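Local coordinates for elongation factor G (Thermus thermophilus, PDB 2DY1), which binds GTP and magnesium and probably acts as a GTPase that drives the translocation step of protein elongation, at residues 278-290 against 300-312. Sequence-based numbering, arbitrary orientation.
Sequences RFGDGPPLAKVFK and VAYLRLYRGRLKP
Val288 and Leu303, branched aliphatics suited to a buried apolar face, meet at a non-hydrogen-bonded pair of the antiparallel hairpin that opens domain 2, with CG2 of Val288 3.6 Å from CD1 of Leu303. On the same face Ala286 CB rests against Leu305 CD1. Where the chain arrives from helix 275-279, Phe279 offers a flat aromatic face to Tyr306 CB, which sits 3.8 Å from the Phe279 ring centroid in a CH-pi contact; the two ring planes are inclined at 45°. A tyrosine suits position 306 because its ring packs on Lys287, CE2 lying 3.6 Å from Lys287 CB, while its hydroxyl bonds to the backbone O of Glu96 in the GTP-binding domain. A classic beta bulge pairs Tyr306 and Arg307 with Leu285, whose O accepts hydrogen bonds from both their backbone N-H groups. Gly308 follows, since a side chain there would strike Pro284. Arg307 runs extended to CD, past Gly280 O and Gly282 N, and a bend at chi3 (63°) turns its guanidinium to the Pro283 carbonyl. An alanine here would probably leave that carbonyl without its arginine donor and the loop less firmly tied. The main bond, Arg307 NE to Pro283 O, is 2.9 Å long, nearly straight at 171°, and lies in the guanidinium plane.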
# COMPACT_ATOMS: atom_id res chain seq x y z
N ARG A 278 -16.45 -20.26 5.06
CA ARG A 278 -15.12 -19.83 5.45
C ARG A 278 -14.91 -19.76 6.97
O ARG A 278 -13.91 -20.28 7.48
CB ARG A 278 -14.81 -18.44 4.85
CG ARG A 278 -13.41 -17.98 5.17
CD ARG A 278 -13.13 -16.59 4.62
NE ARG A 278 -11.75 -16.17 4.88
CZ ARG A 278 -11.32 -14.93 4.66
NH1 ARG A 278 -12.17 -14.02 4.20
NH2 ARG A 278 -10.05 -14.61 4.87
N PHE A 279 -15.87 -19.16 7.66
CA PHE A 279 -15.80 -18.92 9.11
C PHE A 279 -16.69 -19.79 9.98
O PHE A 279 -16.57 -19.74 11.21
CB PHE A 279 -16.20 -17.47 9.42
CG PHE A 279 -15.24 -16.45 8.89
CD1 PHE A 279 -14.08 -16.15 9.59
CD2 PHE A 279 -15.47 -15.84 7.67
CE1 PHE A 279 -13.15 -15.23 9.06
CE2 PHE A 279 -14.55 -14.94 7.14
CZ PHE A 279 -13.40 -14.64 7.82
N GLY A 280 -17.60 -20.54 9.35
CA GLY A 280 -18.54 -21.33 10.12
C GLY A 280 -19.57 -20.39 10.74
O GLY A 280 -19.56 -19.18 10.46
N ASP A 281 -20.46 -20.92 11.56
CA ASP A 281 -21.47 -20.09 12.20
C ASP A 281 -20.97 -19.78 13.60
O ASP A 281 -20.14 -20.50 14.15
CB ASP A 281 -22.82 -20.81 12.28
CG ASP A 281 -23.47 -20.99 10.91
OD1 ASP A 281 -23.68 -19.98 10.21
OD2 ASP A 281 -23.77 -22.15 10.54
N GLY A 282 -21.47 -18.70 14.18
CA GLY A 282 -21.01 -18.34 15.51
C GLY A 282 -21.31 -16.91 15.86
O GLY A 282 -22.05 -16.22 15.15
N PRO A 283 -20.73 -16.42 16.97
CA PRO A 283 -20.96 -15.04 17.40
C PRO A 283 -20.41 -14.04 16.41
O PRO A 283 -19.48 -14.35 15.67
CB PRO A 283 -20.20 -14.93 18.73
CG PRO A 283 -19.82 -16.36 19.08
CD PRO A 283 -19.67 -17.05 17.77
N PRO A 284 -20.98 -12.84 16.39
CA PRO A 284 -20.55 -11.77 15.50
C PRO A 284 -19.03 -11.55 15.53
O PRO A 284 -18.40 -11.53 16.61
CB PRO A 284 -21.32 -10.57 16.01
CG PRO A 284 -22.64 -11.18 16.38
CD PRO A 284 -22.22 -12.46 17.10
N LEU A 285 -18.44 -11.40 14.35
CA LEU A 285 -17.01 -11.13 14.20
C LEU A 285 -16.98 -10.21 13.01
O LEU A 285 -17.53 -10.53 11.96
CB LEU A 285 -16.20 -12.39 13.89
CG LEU A 285 -14.72 -12.13 13.56
CD1 LEU A 285 -13.99 -11.49 14.75
CD2 LEU A 285 -14.06 -13.44 13.15
N ALA A 286 -16.37 -9.04 13.19
CA ALA A 286 -16.31 -8.03 12.13
C ALA A 286 -15.01 -7.24 12.20
O ALA A 286 -14.26 -7.30 13.18
CB ALA A 286 -17.49 -7.07 12.27
N LYS A 287 -14.76 -6.46 11.17
CA LYS A 287 -13.56 -5.65 11.14
C LYS A 287 -13.79 -4.39 10.31
O LYS A 287 -14.51 -4.44 9.31
CB LYS A 287 -12.41 -6.46 10.53
CG LYS A 287 -11.10 -5.72 10.47
CD LYS A 287 -9.95 -6.67 10.11
CE LYS A 287 -8.65 -5.93 10.05
NZ LYS A 287 -7.51 -6.85 9.82
N VAL A 288 -13.20 -3.27 10.73
CA VAL A 288 -13.32 -2.02 9.96
C VAL A 288 -12.18 -2.15 8.93
O VAL A 288 -11.01 -2.11 9.30
CB VAL A 288 -13.04 -0.80 10.86
CG1 VAL A 288 -13.02 0.48 10.03
CG2 VAL A 288 -14.12 -0.69 11.94
N PHE A 289 -12.53 -2.34 7.65
CA PHE A 289 -11.49 -2.53 6.64
C PHE A 289 -11.08 -1.25 5.95
O PHE A 289 -10.06 -1.20 5.29
CB PHE A 289 -11.89 -3.61 5.61
CG PHE A 289 -13.00 -3.21 4.69
CD1 PHE A 289 -12.72 -2.67 3.42
CD2 PHE A 289 -14.33 -3.41 5.06
CE1 PHE A 289 -13.78 -2.35 2.53
CE2 PHE A 289 -15.38 -3.11 4.20
CZ PHE A 289 -15.11 -2.57 2.93
N LYS A 290 -11.92 -0.23 6.06
CA LYS A 290 -11.57 1.09 5.50
C LYS A 290 -12.42 2.16 6.13
O LYS A 290 -13.47 1.89 6.74
CB LYS A 290 -11.74 1.14 3.97
CG LYS A 290 -13.18 1.10 3.50
CD LYS A 290 -13.34 1.48 2.02
CE LYS A 290 -13.35 3.01 1.87
NZ LYS A 290 -13.14 3.45 0.44
N VAL A 300 -17.08 7.83 8.17
CA VAL A 300 -17.89 6.65 7.96
C VAL A 300 -16.93 5.46 7.99
O VAL A 300 -15.94 5.45 7.26
CB VAL A 300 -18.63 6.67 6.59
CG1 VAL A 300 -19.35 5.34 6.38
CG2 VAL A 300 -19.64 7.80 6.56
N ALA A 301 -17.22 4.48 8.84
CA ALA A 301 -16.40 3.29 8.98
C ALA A 301 -17.08 2.19 8.17
O ALA A 301 -18.31 2.04 8.20
CB ALA A 301 -16.29 2.88 10.46
N TYR A 302 -16.28 1.46 7.40
CA TYR A 302 -16.81 0.39 6.57
C TYR A 302 -16.45 -0.91 7.23
O TYR A 302 -15.27 -1.24 7.40
CB TYR A 302 -16.24 0.50 5.16
CG TYR A 302 -16.75 1.74 4.47
CD1 TYR A 302 -17.79 1.68 3.54
CD2 TYR A 302 -16.23 2.99 4.78
CE1 TYR A 302 -18.29 2.85 2.95
CE2 TYR A 302 -16.73 4.16 4.19
CZ TYR A 302 -17.74 4.07 3.29
OH TYR A 302 -18.22 5.23 2.73
N LEU A 303 -17.49 -1.65 7.61
CA LEU A 303 -17.32 -2.88 8.36
C LEU A 303 -17.70 -4.11 7.59
O LEU A 303 -18.75 -4.15 6.98
CB LEU A 303 -18.22 -2.85 9.59
CG LEU A 303 -17.82 -2.19 10.90
CD1 LEU A 303 -17.47 -0.74 10.67
CD2 LEU A 303 -19.01 -2.32 11.88
N ARG A 304 -16.84 -5.12 7.63
CA ARG A 304 -17.18 -6.41 7.04
C ARG A 304 -17.65 -7.28 8.21
O ARG A 304 -16.94 -7.38 9.21
CB ARG A 304 -15.97 -7.07 6.39
CG ARG A 304 -16.17 -8.60 6.18
CD ARG A 304 -17.28 -8.92 5.17
NE ARG A 304 -17.73 -10.30 5.34
CZ ARG A 304 -17.14 -11.38 4.85
NH1 ARG A 304 -16.03 -11.29 4.11
NH2 ARG A 304 -17.63 -12.58 5.16
N LEU A 305 -18.83 -7.87 8.07
CA LEU A 305 -19.34 -8.79 9.09
C LEU A 305 -18.96 -10.17 8.58
O LEU A 305 -19.52 -10.66 7.60
CB LEU A 305 -20.87 -8.65 9.21
CG LEU A 305 -21.56 -9.52 10.27
CD1 LEU A 305 -20.99 -9.21 11.65
CD2 LEU A 305 -23.06 -9.25 10.24
N TYR A 306 -17.99 -10.79 9.24
CA TYR A 306 -17.50 -12.10 8.82
C TYR A 306 -18.36 -13.23 9.28
O TYR A 306 -18.47 -14.26 8.60
CB TYR A 306 -16.08 -12.34 9.37
CG TYR A 306 -14.99 -11.44 8.80
CD1 TYR A 306 -14.58 -11.56 7.48
CD2 TYR A 306 -14.34 -10.50 9.61
CE1 TYR A 306 -13.53 -10.78 6.96
CE2 TYR A 306 -13.29 -9.70 9.10
CZ TYR A 306 -12.90 -9.86 7.78
OH TYR A 306 -11.84 -9.10 7.30
N ARG A 307 -18.97 -13.06 10.44
CA ARG A 307 -19.75 -14.13 11.03
C ARG A 307 -20.79 -13.50 11.90
O ARG A 307 -20.57 -12.42 12.41
CB ARG A 307 -18.83 -15.00 11.91
CG ARG A 307 -19.44 -16.33 12.40
CD ARG A 307 -18.37 -17.11 13.17
NE ARG A 307 -17.93 -16.40 14.37
CZ ARG A 307 -16.76 -16.60 14.96
NH1 ARG A 307 -15.90 -17.49 14.48
NH2 ARG A 307 -16.45 -15.90 16.05
N GLY A 308 -21.91 -14.19 12.04
CA GLY A 308 -22.96 -13.70 12.90
C GLY A 308 -24.03 -12.90 12.20
O GLY A 308 -23.99 -12.69 11.00
N ARG A 309 -25.00 -12.44 12.98
CA ARG A 309 -26.09 -11.68 12.44
C ARG A 309 -26.30 -10.46 13.33
O ARG A 309 -26.01 -10.50 14.53
CB ARG A 309 -27.34 -12.57 12.38
CG ARG A 309 -28.60 -11.90 11.88
CD ARG A 309 -29.66 -12.94 11.51
NE ARG A 309 -30.95 -12.31 11.24
CZ ARG A 309 -31.77 -11.87 12.18
NH1 ARG A 309 -31.45 -12.00 13.46
NH2 ARG A 309 -32.91 -11.27 11.85
N LEU A 310 -26.76 -9.37 12.74
CA LEU A 310 -27.03 -8.17 13.52
C LEU A 310 -28.37 -7.55 13.19
O LEU A 310 -28.87 -7.63 12.05
CB LEU A 310 -25.96 -7.10 13.27
CG LEU A 310 -24.53 -7.42 13.71
CD1 LEU A 310 -23.59 -6.35 13.16
CD2 LEU A 310 -24.46 -7.46 15.23
N LYS A 311 -28.96 -6.95 14.21
CA LYS A 311 -30.22 -6.24 14.08
C LYS A 311 -30.01 -4.82 14.58
O LYS A 311 -29.09 -4.57 15.36
CB LYS A 311 -31.31 -6.92 14.92
CG LYS A 311 -31.78 -8.24 14.33
CD LYS A 311 -32.65 -8.99 15.33
CE LYS A 311 -33.93 -8.21 15.66
NZ LYS A 311 -34.64 -8.76 16.86
N PRO A 312 -30.85 -3.87 14.14
CA PRO A 312 -30.70 -2.48 14.60
C PRO A 312 -30.80 -2.44 16.13
O PRO A 312 -31.66 -3.11 16.72
CB PRO A 312 -31.87 -1.77 13.92
CG PRO A 312 -32.06 -2.56 12.65
CD PRO A 312 -31.93 -3.99 13.15
O HOH W 1 -19.93 -16.78 8.80
O HOH W 2 -16.72 -13.50 17.47